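Local coordinates for putative phthiocerol dimycocerosate transporter LppX (Mycobacterium tuberculosis, PDB 2BYO), which probably carries phthiocerol dimycocerosates, lipids of the mycobacterial cell wall, from the cell membrane to the outer membrane, at residues L38-G49 against G191-E202; I142-A153 against S165-D176. All coordinates share one frame; numbering follows the deposited sequence.

Contact 1 (L38-G49 against G191-E202). With ZN (zinc ion), chain C; LNL (alpha-linolenic acid), chain K; HXA (docosa-4,7,10,13,16,19-hexaenoic acid), chain I.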
loop_
_atom_site.group_PDB
_atom_site.type_symbol
_atom_site.label_atom_id
_atom_site.label_comp_id
_atom_site.label_asym_id
_atom_site.label_seq_id
_atom_site.Cartn_x
_atom_site.Cartn_y
_atom_site.Cartn_z
ATOM N N LEU A 38 3.897 11.469 7.337
ATOM C CA LEU A 38 5.234 10.858 7.327
ATOM C C LEU A 38 6.215 11.582 6.407
ATOM O O LEU A 38 5.857 12.005 5.307
ATOM C CB LEU A 38 5.138 9.393 6.883
ATOM C CG LEU A 38 4.408 8.450 7.834
ATOM C CD1 LEU A 38 4.118 7.118 7.160
ATOM C CD2 LEU A 38 5.227 8.235 9.102
ATOM N N THR A 39 7.449 11.733 6.882
ATOM C CA THR A 39 8.542 12.243 6.076
ATOM C C THR A 39 9.130 11.087 5.269
ATOM O O THR A 39 9.589 11.262 4.130
ATOM C CB THR A 39 9.638 12.842 6.973
ATOM O OG1 THR A 39 9.053 13.776 7.887
ATOM C CG2 THR A 39 10.691 13.551 6.147
ATOM N N SER A 40 9.141 9.902 5.875
ATOM C CA SER A 40 9.722 8.719 5.234
ATOM C C SER A 40 9.173 7.454 5.864
ATOM O O SER A 40 8.676 7.478 6.987
ATOM C CB SER A 40 11.253 8.742 5.318
ATOM O OG SER A 40 11.704 8.684 6.661
ATOM N N VAL A 41 9.241 6.353 5.127
ATOM C CA VAL A 41 8.713 5.087 5.602
ATOM C C VAL A 41 9.325 3.955 4.768
ATOM O O VAL A 41 9.757 4.182 3.647
ATOM C CB VAL A 41 7.146 5.077 5.518
ATOM C CG1 VAL A 41 6.668 5.123 4.073
ATOM C CG2 VAL A 41 6.550 3.875 6.236
ATOM N N HIS A 42 9.400 2.761 5.340
ATOM C CA HIS A 42 9.775 1.560 4.592
ATOM C C HIS A 42 8.482 0.804 4.331
ATOM O O HIS A 42 7.636 0.698 5.232
ATOM C CB HIS A 42 10.765 0.715 5.397
ATOM C CG HIS A 42 11.220 -0.531 4.700
ATOM N ND1 HIS A 42 12.380 -0.587 3.953
ATOM C CD2 HIS A 42 10.696 -1.778 4.673
ATOM C CE1 HIS A 42 12.539 -1.811 3.485
ATOM N NE2 HIS A 42 11.521 -2.548 3.893
ATOM N N VAL A 43 8.298 0.357 3.090
ATOM C CA VAL A 43 7.118 -0.412 2.696
ATOM C C VAL A 43 7.513 -1.786 2.145
ATOM O O VAL A 43 8.420 -1.903 1.292
ATOM C CB VAL A 43 6.260 0.333 1.649
ATOM C CG1 VAL A 43 5.178 -0.570 1.112
ATOM C CG2 VAL A 43 5.603 1.558 2.267
ATOM N N ALA A 44 6.834 -2.811 2.665
ATOM C CA ALA A 44 6.956 -4.170 2.190
ATOM C C ALA A 44 5.629 -4.586 1.575
ATOM O O ALA A 44 4.588 -4.623 2.251
ATOM C CB ALA A 44 7.325 -5.089 3.323
ATOM N N VAL A 45 5.662 -4.871 0.285
ATOM C CA VAL A 45 4.499 -5.367 -0.436
ATOM C C VAL A 45 4.651 -6.868 -0.667
ATOM O O VAL A 45 5.681 -7.328 -1.147
ATOM C CB VAL A 45 4.321 -4.645 -1.785
ATOM C CG1 VAL A 45 3.110 -5.199 -2.533
ATOM C CG2 VAL A 45 4.180 -3.129 -1.576
ATOM N N ARG A 46 3.628 -7.625 -0.308
ATOM C CA ARG A 46 3.579 -9.049 -0.586
ATOM C C ARG A 46 2.244 -9.335 -1.257
ATOM O O ARG A 46 1.270 -8.596 -1.057
ATOM C CB ARG A 46 3.688 -9.868 0.715
ATOM C CG ARG A 46 4.988 -9.637 1.509
ATOM C CD ARG A 46 6.220 -10.228 0.817
ATOM N NE ARG A 46 7.437 -9.971 1.598
ATOM C CZ ARG A 46 8.202 -8.875 1.526
ATOM N NH1 ARG A 46 7.928 -7.884 0.685
ATOM N NH2 ARG A 46 9.269 -8.771 2.307
ATOM N N THR A 47 2.203 -10.402 -2.049
ATOM C CA THR A 47 0.977 -10.835 -2.691
ATOM C C THR A 47 0.837 -12.345 -2.565
ATOM O O THR A 47 1.827 -13.050 -2.381
ATOM C CB THR A 47 0.940 -10.462 -4.210
ATOM O OG1 THR A 47 2.045 -11.056 -4.895
ATOM C CG2 THR A 47 0.986 -8.962 -4.412
ATOM N N THR A 48 -0.407 -12.817 -2.657
ATOM C CA THR A 48 -0.714 -14.228 -2.841
ATOM C C THR A 48 -1.564 -14.369 -4.103
ATOM O O THR A 48 -2.207 -13.408 -4.547
ATOM C CB THR A 48 -1.520 -14.827 -1.666
ATOM O OG1 THR A 48 -2.829 -14.256 -1.649
ATOM C CG2 THR A 48 -0.848 -14.552 -0.323
ATOM N N GLY A 49 -1.574 -15.579 -4.663
ATOM C CA GLY A 49 -2.361 -15.869 -5.845
ATOM C C GLY A 49 -1.804 -15.132 -7.038
ATOM O O GLY A 49 -0.595 -15.055 -7.213
ATOM N N GLY A 191 -6.424 -12.884 -6.200
ATOM C CA GLY A 191 -5.288 -12.850 -5.284
ATOM C C GLY A 191 -5.455 -11.799 -4.218
ATOM O O GLY A 191 -6.547 -11.282 -4.008
ATOM N N SER A 192 -4.367 -11.493 -3.526
ATOM C CA SER A 192 -4.406 -10.499 -2.466
ATOM C C SER A 192 -3.144 -9.664 -2.488
ATOM O O SER A 192 -2.110 -10.096 -3.005
ATOM C CB SER A 192 -4.561 -11.173 -1.100
ATOM O OG SER A 192 -3.433 -11.986 -0.835
ATOM N N ILE A 193 -3.260 -8.455 -1.953
ATOM C CA ILE A 193 -2.135 -7.533 -1.826
ATOM C C ILE A 193 -2.055 -7.119 -0.370
ATOM O O ILE A 193 -3.071 -6.785 0.250
ATOM C CB ILE A 193 -2.295 -6.275 -2.701
ATOM C CG1 ILE A 193 -2.534 -6.658 -4.159
ATOM C CG2 ILE A 193 -1.050 -5.379 -2.588
ATOM C CD1 ILE A 193 -2.909 -5.487 -5.070
ATOM N N GLN A 194 -0.845 -7.159 0.174
ATOM C CA GLN A 194 -0.607 -6.790 1.550
ATOM C C GLN A 194 0.511 -5.764 1.586
ATOM O O GLN A 194 1.552 -5.943 0.944
ATOM C CB GLN A 194 -0.166 -8.006 2.332
ATOM C CG GLN A 194 0.170 -7.714 3.790
ATOM C CD GLN A 194 0.833 -8.901 4.426
ATOM O OE1 GLN A 194 2.051 -9.068 4.320
ATOM N NE2 GLN A 194 0.033 -9.767 5.036
ATOM N N LEU A 195 0.292 -4.700 2.339
ATOM C CA LEU A 195 1.265 -3.636 2.456
ATOM C C LEU A 195 1.574 -3.418 3.920
ATOM O O LEU A 195 0.685 -3.117 4.713
ATOM C CB LEU A 195 0.713 -2.370 1.814
ATOM C CG LEU A 195 1.756 -1.281 1.643
ATOM C CD1 LEU A 195 1.496 -0.522 0.356
ATOM C CD2 LEU A 195 1.798 -0.340 2.860
ATOM N N THR A 196 2.838 -3.583 4.275
ATOM C CA THR A 196 3.281 -3.451 5.646
ATOM C C THR A 196 4.268 -2.279 5.748
ATOM O O THR A 196 5.263 -2.224 5.015
ATOM C CB THR A 196 3.914 -4.778 6.122
ATOM O OG1 THR A 196 2.949 -5.833 5.975
ATOM C CG2 THR A 196 4.364 -4.704 7.588
ATOM N N GLN A 197 3.968 -1.335 6.649
ATOM C CA GLN A 197 4.848 -0.188 6.907
ATOM C C GLN A 197 5.768 -0.435 8.108
ATOM O O GLN A 197 5.405 -1.135 9.064
ATOM C CB GLN A 197 4.028 1.079 7.198
ATOM C CG GLN A 197 3.158 1.582 6.051
ATOM C CD GLN A 197 2.383 2.841 6.408
ATOM O OE1 GLN A 197 2.668 3.510 7.407
ATOM N NE2 GLN A 197 1.406 3.178 5.579
ATOM N N SER A 198 6.940 0.193 8.062
ATOM C CA SER A 198 7.882 0.215 9.180
ATOM C C SER A 198 8.839 1.380 8.988
ATOM O O SER A 198 8.776 2.090 7.983
ATOM C CB SER A 198 8.655 -1.107 9.251
ATOM O OG SER A 198 9.341 -1.353 8.032
ATOM N N LYS A 199 9.734 1.570 9.951
ATOM C CA LYS A 199 10.824 2.561 9.842
ATOM C C LYS A 199 10.317 3.985 9.627
ATOM O O LYS A 199 10.948 4.801 8.960
ATOM C CB LYS A 199 11.828 2.160 8.748
ATOM C CG LYS A 199 12.357 0.717 8.914
ATOM C CD LYS A 199 13.553 0.439 8.027
ATOM C CE LYS A 199 14.858 0.948 8.613
ATOM N NZ LYS A 199 15.378 0.084 9.711
ATOM N N TRP A 200 9.171 4.273 10.230
ATOM C CA TRP A 200 8.525 5.572 10.099
ATOM C C TRP A 200 9.495 6.667 10.486
ATOM O O TRP A 200 10.042 6.644 11.586
ATOM C CB TRP A 200 7.289 5.640 11.000
ATOM C CG TRP A 200 6.269 4.563 10.681
ATOM C CD1 TRP A 200 5.276 4.622 9.740
ATOM C CD2 TRP A 200 6.150 3.271 11.309
ATOM N NE1 TRP A 200 4.539 3.448 9.748
ATOM C CE2 TRP A 200 5.052 2.607 10.699
ATOM C CE3 TRP A 200 6.856 2.617 12.335
ATOM C CZ2 TRP A 200 4.654 1.319 11.070
ATOM C CZ3 TRP A 200 6.455 1.335 12.710
ATOM C CH2 TRP A 200 5.361 0.699 12.072
ATOM N N ASN A 201 9.713 7.607 9.565
ATOM C CA ASN A 201 10.556 8.763 9.785
ATOM C C ASN A 201 12.026 8.448 10.097
ATOM O O ASN A 201 12.762 9.301 10.598
ATOM C CB ASN A 201 9.924 9.688 10.834
ATOM C CG ASN A 201 8.629 10.321 10.345
ATOM O OD1 ASN A 201 8.461 10.565 9.153
ATOM N ND2 ASN A 201 7.723 10.610 11.265
ATOM N N GLU A 202 12.465 7.236 9.764
ATOM C CA GLU A 202 13.888 6.911 9.798
ATOM C C GLU A 202 14.463 7.321 8.443
ATOM O O GLU A 202 13.836 7.091 7.412
ATOM C CB GLU A 202 14.108 5.425 10.094
ATOM C CG GLU A 202 13.583 5.025 11.485
ATOM C CD GLU A 202 13.700 3.537 11.800
ATOM O OE1 GLU A 202 14.547 2.840 11.210
ATOM O OE2 GLU A 202 12.926 3.054 12.648
HETATM ZN ZN ZN C . 11.790 -4.485 3.982
HETATM O O1 LNL K . 3.543 4.478 -6.677
HETATM C C1 LNL K . 4.637 4.038 -6.246
HETATM O O2 LNL K . 5.063 2.903 -6.560
HETATM C C2 LNL K . 5.480 4.916 -5.338
HETATM C C3 LNL K . 5.273 4.584 -3.865
HETATM C C4 LNL K . 6.075 3.356 -3.419
HETATM C C5 LNL K . 5.244 2.104 -3.096
HETATM C C6 LNL K . 3.998 2.360 -2.230
HETATM C C7 LNL K . 2.949 1.265 -2.437
HETATM C C8 LNL K . 1.970 1.569 -3.576
HETATM C C9 LNL K . 0.571 1.008 -3.304
HETATM C C10 LNL K . 0.202 -0.188 -4.180
HETATM C C11 LNL K . 0.433 -1.474 -3.411
HETATM C C12 LNL K . -0.394 -1.930 -2.459
HETATM C C13 LNL K . -1.673 -1.229 -2.041
HETATM C C14 LNL K . -2.100 -1.647 -0.633
HETATM C C15 LNL K . -3.051 -2.844 -0.600
HETATM C C16 LNL K . -4.091 -2.707 0.513
HETATM C C17 LNL K . -5.189 -1.700 0.161
HETATM C C18 LNL K . -6.306 -1.655 1.187
HETATM C C1 HXA I . -0.351 11.314 0.642
HETATM O O1 HXA I . -0.422 12.445 0.101
HETATM O O2 HXA I . -1.296 10.494 0.633
HETATM C C2 HXA I . 0.939 10.943 1.346
HETATM C C3 HXA I . 1.358 9.503 1.037
HETATM C C4 HXA I . 2.884 9.346 1.049
HETATM C C5 HXA I . 3.400 8.486 2.207
HETATM C C6 HXA I . 3.923 7.121 1.745
HETATM C C7 HXA I . 3.091 5.967 2.287
HETATM C C8 HXA I . 3.102 4.781 1.329
HETATM C C9 HXA I . 2.286 3.616 1.893
HETATM C C10 HXA I . 0.954 3.402 1.170
HETATM C C11 HXA I . -0.226 4.099 1.853
HETATM C C12 HXA I . -1.141 3.126 2.600
HETATM C C13 HXA I . -2.225 2.518 1.701
HETATM C C14 HXA I . -3.616 3.117 1.938
HETATM C C15 HXA I . -4.621 2.064 2.409
HETATM C C16 HXA I . -6.022 2.662 2.507
HETATM C C17 HXA I . -6.939 1.843 3.410
HETATM C C18 HXA I . -8.402 2.015 2.989
HETATM C C19 HXA I . -9.384 1.726 4.122
HETATM C C20 HXA I . -9.679 0.234 4.243
HETATM C C21 HXA I . -10.702 -0.047 5.342
HETATM C C22 HXA I . -10.644 -1.469 5.873
HETATM O O HOH W 1 3.624 -6.969 3.715
HETATM O O HOH W 2 11.171 -5.171 6.050
HETATM O O HOH W 3 14.125 -5.012 3.586
#
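Val43 CG1 and Leu195 CG both lie anti to their own backbone N (chi1 171° and -169°), and this brings the two carbons to 3.5 Å. The other branch of Val43, CG2, is thereby turned to the docosahexaenoic acid, while Leu195 CD1 rests 3.6 Å from C7 of the linolenic acid. Val45 and Ile193 lie on this same lipid-facing side, with the amide of Gln197 as a polar member, and Ile193 CG2 also touches linolenic acid. Gln197 brings its NE2 alongside the docosahexaenoic chain; its OE1 is held by Trp200 NE1 at 3.0 Å, a bond lying in both the indole and carbonyl planes and using an oxygen lone pair, which fixes the amide's rotation.

The other face is mostly polar. His42 sends NE2 to a zinc ion at 2.0 Å, with Asp61 and two waters as further ligands; its ND1 binds a second zinc ion together with Asp63. A water joins Ala44 O, Gln194 OE1 and Thr196 OG1, whose hydroxyl also meets Arg183. At the far end of the pair, past Ser198, Asn201 OD1 accepts the N-H of Thr39 (N to OD1 2.7 Å, bent to 154° at the hydrogen), with the donor in the amide's carbonyl plane, and Ser40 OG donates to Glu202 O at 2.8 Å. Paired backbone bonds run between strands 40-49 and 191-198, the antiparallel centre of a lipid-lined beta-half-barrel.

Contact 2 (I142-A153 against S165-D176). With HXA (docosa-4,7,10,13,16,19-hexaenoic acid), chain I.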
loop_
_atom_site.group_PDB
_atom_site.type_symbol
_atom_site.label_atom_id
_atom_site.label_comp_id
_atom_site.label_asym_id
_atom_site.label_seq_id
_atom_site.Cartn_x
_atom_site.Cartn_y
_atom_site.Cartn_z
ATOM N N ILE A 142 4.429 -5.009 17.385
ATOM C CA ILE A 142 3.501 -3.899 17.636
ATOM C C ILE A 142 2.075 -4.431 17.799
ATOM O O ILE A 142 1.597 -5.212 16.961
ATOM C CB ILE A 142 3.532 -2.869 16.474
ATOM C CG1 ILE A 142 4.954 -2.339 16.259
ATOM C CG2 ILE A 142 2.590 -1.675 16.739
ATOM C CD1 ILE A 142 5.153 -1.751 14.855
ATOM N N SER A 143 1.416 -4.019 18.890
ATOM C CA SER A 143 -0.000 -4.295 19.110
ATOM C C SER A 143 -0.849 -3.388 18.222
ATOM O O SER A 143 -0.721 -2.154 18.262
ATOM C CB SER A 143 -0.386 -4.069 20.570
ATOM O OG SER A 143 0.339 -4.934 21.430
ATOM N N THR A 144 -1.717 -4.006 17.426
ATOM C CA THR A 144 -2.518 -3.277 16.457
ATOM C C THR A 144 -3.984 -3.646 16.568
ATOM O O THR A 144 -4.318 -4.747 16.964
ATOM C CB THR A 144 -2.080 -3.547 14.994
ATOM O OG1 THR A 144 -2.372 -4.897 14.634
ATOM C CG2 THR A 144 -0.609 -3.272 14.776
ATOM N N THR A 145 -4.844 -2.697 16.219
ATOM C CA THR A 145 -6.274 -2.923 16.112
ATOM C C THR A 145 -6.539 -3.395 14.694
ATOM O O THR A 145 -6.172 -2.709 13.730
ATOM C CB THR A 145 -7.033 -1.611 16.359
ATOM O OG1 THR A 145 -6.693 -1.084 17.652
ATOM C CG2 THR A 145 -8.516 -1.821 16.267
ATOM N N LYS A 146 -7.147 -4.571 14.573
ATOM C CA LYS A 146 -7.502 -5.138 13.287
ATOM C C LYS A 146 -8.932 -4.735 12.971
ATOM O O LYS A 146 -9.831 -4.985 13.763
ATOM C CB LYS A 146 -7.375 -6.660 13.318
ATOM C CG LYS A 146 -7.651 -7.335 11.988
ATOM C CD LYS A 146 -7.695 -8.849 12.147
ATOM C CE LYS A 146 -7.923 -9.551 10.802
ATOM N NZ LYS A 146 -8.028 -11.027 10.963
ATOM N N ILE A 147 -9.126 -4.079 11.834
ATOM C CA ILE A 147 -10.442 -3.653 11.398
ATOM C C ILE A 147 -10.629 -4.099 9.965
ATOM O O ILE A 147 -9.817 -3.779 9.102
ATOM C CB ILE A 147 -10.635 -2.118 11.484
ATOM C CG1 ILE A 147 -10.392 -1.633 12.910
ATOM C CG2 ILE A 147 -12.065 -1.722 11.037
ATOM C CD1 ILE A 147 -10.458 -0.138 13.074
ATOM N N THR A 148 -11.697 -4.853 9.730
ATOM C CA THR A 148 -12.053 -5.310 8.403
ATOM C C THR A 148 -13.163 -4.440 7.861
ATOM O O THR A 148 -13.886 -3.799 8.607
ATOM C CB THR A 148 -12.549 -6.768 8.421
ATOM O OG1 THR A 148 -13.629 -6.892 9.355
ATOM C CG2 THR A 148 -11.434 -7.708 8.826
ATOM N N GLY A 149 -13.320 -4.455 6.551
ATOM C CA GLY A 149 -14.336 -3.639 5.894
ATOM C C GLY A 149 -14.445 -4.057 4.451
ATOM O O GLY A 149 -13.635 -4.851 3.977
ATOM N N THR A 150 -15.443 -3.523 3.758
ATOM C CA THR A 150 -15.669 -3.844 2.364
ATOM C C THR A 150 -15.497 -2.566 1.533
ATOM O O THR A 150 -16.082 -1.532 1.843
ATOM C CB THR A 150 -17.048 -4.488 2.197
ATOM O OG1 THR A 150 -17.022 -5.781 2.820
ATOM C CG2 THR A 150 -17.441 -4.635 0.723
ATOM N N ILE A 151 -14.657 -2.651 0.504
ATOM C CA ILE A 151 -14.299 -1.502 -0.325
ATOM C C ILE A 151 -15.081 -1.569 -1.639
ATOM O O ILE A 151 -15.094 -2.604 -2.294
ATOM C CB ILE A 151 -12.763 -1.473 -0.580
ATOM C CG1 ILE A 151 -12.025 -1.357 0.762
ATOM C CG2 ILE A 151 -12.374 -0.317 -1.502
ATOM C CD1 ILE A 151 -10.513 -1.236 0.647
ATOM N N PRO A 152 -15.742 -0.463 -2.025
ATOM C CA PRO A 152 -16.549 -0.475 -3.242
ATOM C C PRO A 152 -15.693 -0.643 -4.490
ATOM O O PRO A 152 -14.547 -0.196 -4.513
ATOM C CB PRO A 152 -17.228 0.895 -3.238
ATOM C CG PRO A 152 -16.423 1.745 -2.345
ATOM C CD PRO A 152 -15.733 0.858 -1.369
ATOM N N ALA A 153 -16.251 -1.294 -5.505
ATOM C CA ALA A 153 -15.522 -1.603 -6.738
ATOM C C ALA A 153 -14.759 -0.396 -7.289
ATOM O O ALA A 153 -13.618 -0.526 -7.720
ATOM C CB ALA A 153 -16.472 -2.139 -7.789
ATOM N N SER A 165 -16.315 -6.024 -8.564
ATOM C CA SER A 165 -17.161 -6.034 -7.372
ATOM C C SER A 165 -16.462 -5.429 -6.178
ATOM O O SER A 165 -15.242 -5.181 -6.202
ATOM C CB SER A 165 -17.634 -7.460 -7.037
ATOM O OG SER A 165 -16.557 -8.296 -6.632
ATOM N N ALA A 166 -17.250 -5.178 -5.137
ATOM C CA ALA A 166 -16.718 -4.729 -3.857
ATOM C C ALA A 166 -15.883 -5.854 -3.252
ATOM O O ALA A 166 -16.251 -7.026 -3.353
ATOM C CB ALA A 166 -17.852 -4.334 -2.916
ATOM N N ARG A 167 -14.760 -5.505 -2.634
ATOM C CA ARG A 167 -13.838 -6.508 -2.106
ATOM C C ARG A 167 -13.556 -6.303 -0.617
ATOM O O ARG A 167 -13.591 -5.170 -0.138
ATOM C CB ARG A 167 -12.527 -6.482 -2.894
ATOM C CG ARG A 167 -12.671 -6.772 -4.398
ATOM C CD ARG A 167 -13.359 -8.096 -4.706
ATOM N NE ARG A 167 -12.763 -9.211 -3.973
ATOM C CZ ARG A 167 -13.307 -10.425 -3.858
ATOM N NH1 ARG A 167 -14.470 -10.711 -4.436
ATOM N NH2 ARG A 167 -12.679 -11.369 -3.156
ATOM N N PRO A 168 -13.292 -7.406 0.116
ATOM C CA PRO A 168 -12.913 -7.289 1.517
ATOM C C PRO A 168 -11.499 -6.731 1.665
ATOM O O PRO A 168 -10.618 -7.028 0.857
ATOM C CB PRO A 168 -12.980 -8.724 2.055
ATOM C CG PRO A 168 -13.153 -9.616 0.900
ATOM C CD PRO A 168 -13.369 -8.808 -0.337
ATOM N N ALA A 169 -11.318 -5.911 2.685
ATOM C CA ALA A 169 -10.034 -5.346 3.010
ATOM C C ALA A 169 -9.859 -5.373 4.526
ATOM O O ALA A 169 -10.835 -5.572 5.277
ATOM C CB ALA A 169 -9.938 -3.925 2.481
ATOM N N THR A 170 -8.614 -5.195 4.961
ATOM C CA THR A 170 -8.275 -5.174 6.377
ATOM C C THR A 170 -7.188 -4.137 6.630
ATOM O O THR A 170 -6.311 -3.946 5.787
ATOM C CB THR A 170 -7.749 -6.538 6.851
ATOM O OG1 THR A 170 -8.652 -7.575 6.443
ATOM C CG2 THR A 170 -7.599 -6.557 8.410
ATOM N N VAL A 171 -7.270 -3.449 7.766
ATOM C CA VAL A 171 -6.192 -2.565 8.207
ATOM C C VAL A 171 -5.815 -2.922 9.637
ATOM O O VAL A 171 -6.670 -3.354 10.418
ATOM C CB VAL A 171 -6.566 -1.054 8.137
ATOM C CG1 VAL A 171 -6.865 -0.637 6.694
ATOM C CG2 VAL A 171 -7.735 -0.710 9.056
ATOM N N TRP A 172 -4.540 -2.733 9.959
ATOM C CA TRP A 172 -4.016 -2.954 11.297
ATOM C C TRP A 172 -3.370 -1.667 11.772
ATOM O O TRP A 172 -2.390 -1.194 11.173
ATOM C CB TRP A 172 -2.979 -4.065 11.272
ATOM C CG TRP A 172 -3.523 -5.457 11.076
ATOM C CD1 TRP A 172 -3.812 -6.358 12.057
ATOM C CD2 TRP A 172 -3.795 -6.122 9.830
ATOM N NE1 TRP A 172 -4.262 -7.533 11.508
ATOM C CE2 TRP A 172 -4.266 -7.418 10.144
ATOM C CE3 TRP A 172 -3.705 -5.746 8.481
ATOM C CZ2 TRP A 172 -4.629 -8.345 9.159
ATOM C CZ3 TRP A 172 -4.067 -6.666 7.505
ATOM C CH2 TRP A 172 -4.532 -7.948 7.851
ATOM N N ILE A 173 -3.919 -1.105 12.846
ATOM C CA ILE A 173 -3.581 0.237 13.291
ATOM C C ILE A 173 -2.936 0.164 14.655
ATOM O O ILE A 173 -3.532 -0.352 15.597
ATOM C CB ILE A 173 -4.837 1.149 13.357
ATOM C CG1 ILE A 173 -5.466 1.277 11.964
ATOM C CG2 ILE A 173 -4.480 2.539 13.898
ATOM C CD1 ILE A 173 -6.880 1.781 11.990
ATOM N N ALA A 174 -1.721 0.705 14.757
ATOM C CA ALA A 174 -0.940 0.643 15.991
ATOM C C ALA A 174 -1.743 1.193 17.161
ATOM O O ALA A 174 -2.499 2.168 17.009
ATOM C CB ALA A 174 0.357 1.421 15.837
ATOM N N GLN A 175 -1.577 0.564 18.324
ATOM C CA GLN A 175 -2.222 1.020 19.561
ATOM C C GLN A 175 -1.260 1.782 20.470
ATOM O O GLN A 175 -1.570 2.030 21.620
ATOM C CB GLN A 175 -2.801 -0.174 20.314
ATOM C CG GLN A 175 -3.873 -0.922 19.533
ATOM C CD GLN A 175 -4.220 -2.258 20.152
ATOM O OE1 GLN A 175 -3.513 -2.749 21.037
ATOM N NE2 GLN A 175 -5.311 -2.865 19.680
ATOM N N ASP A 176 -0.102 2.171 19.946
ATOM C CA ASP A 176 0.964 2.749 20.775
ATOM C C ASP A 176 0.941 4.276 20.887
ATOM O O ASP A 176 1.871 4.873 21.442
ATOM C CB ASP A 176 2.345 2.249 20.292
ATOM C CG ASP A 176 2.598 2.497 18.805
ATOM O OD1 ASP A 176 1.901 3.310 18.160
ATOM O OD2 ASP A 176 3.516 1.847 18.271
HETATM C C1 HXA I . -0.351 11.314 0.642
HETATM O O1 HXA I . -0.422 12.445 0.101
HETATM O O2 HXA I . -1.296 10.494 0.633
HETATM C C2 HXA I . 0.939 10.943 1.346
HETATM C C3 HXA I . 1.358 9.503 1.037
HETATM C C4 HXA I . 2.884 9.346 1.049
HETATM C C5 HXA I . 3.400 8.486 2.207
HETATM C C6 HXA I . 3.923 7.121 1.745
HETATM C C7 HXA I . 3.091 5.967 2.287
HETATM C C8 HXA I . 3.102 4.781 1.329
HETATM C C9 HXA I . 2.286 3.616 1.893
HETATM C C10 HXA I . 0.954 3.402 1.170
HETATM C C11 HXA I . -0.226 4.099 1.853
HETATM C C12 HXA I . -1.141 3.126 2.600
HETATM C C13 HXA I . -2.225 2.518 1.701
HETATM C C14 HXA I . -3.616 3.117 1.938
HETATM C C15 HXA I . -4.621 2.064 2.409
HETATM C C16 HXA I . -6.022 2.662 2.507
HETATM C C17 HXA I . -6.939 1.843 3.410
HETATM C C18 HXA I . -8.402 2.015 2.989
HETATM C C19 HXA I . -9.384 1.726 4.122
HETATM C C20 HXA I . -9.679 0.234 4.243
HETATM C C21 HXA I . -10.702 -0.047 5.342
HETATM C C22 HXA I . -10.644 -1.469 5.873
HETATM O O HOH W 4 -5.650 1.447 17.241
#
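The lipid cavity of the half-barrel is bordered here by an antiparallel pair, strands 142-151 and 167-174, from which Ile151 and Val171 meet the docosahexaenoic acid; helix 22-36 covers part of the same face at Val171 and Ile173. Ile151 CD1 presses on Ala169 CB at 3.3 Å, tighter than usual carbon packing, and also approaches C20 of the lipid; Val171 CG1 reaches that same carbon at 3.8 Å. Val171 CG2 turns instead across the strands to Ile147 CB. Gly149, between these residues, has no side chain to meet the end of the lipid chain.

On the opposite face, Trp172 is the centre of the packing. Lys146 runs alongside it, fully extended with CG anti to the backbone N (chi1 -177°), and lays CG 3.4 Å from Trp172 NE1 and CE near CZ2. Thr170 CG2 sits over one face of the indole, offset toward its rim, while Thr144 OG1 comes to its edge near the ring plane, 3.3 Å from CD1. That hydroxyl is bonded to Glu137 O, and Trp172 NE1 to the Glu137 carboxylate, so the neighbouring strand 129-139 anchors both groups.

Where strand 142-151 begins, Gln175 crosses Thr145 at about a right angle: its NE2 donates to Thr145 OG1 at 3.0 Å, with the oxygen in the amide plane and an N-H...O angle of 164°, and is also hydrogen-bonded to Thr136 OG1 of strand 129-139. Backbone bonds such as Ile147 N to Val171 O (2.9 Å) join the strands throughout. Such twisted antiparallel pairing, with a largely apolar lipid-facing side, is characteristic of the U-shaped beta-half-barrel of LppX.

In the fold
Both contacts belong to one antiparallel sheet, in which strand 181-187 separates strand 191-198 of contact 1 from strand 167-174 of contact 2; their centres lie 14 Å apart. Contact 2 joins strands close in sequence, whereas contact 1 pairs an early strand with the last, spanning the segments of contact 2. They touch directly where Trp200 CH2 packs 3.7 Å from Ile142 CD1. The docosahexaenoic acid bridges them along the cavity: the part from about C6 to C12 lies by contact 1, and its tail, around C20, by contact 2. The pair thus illustrates how separate strand pairs of one curved sheet can share one long lipid.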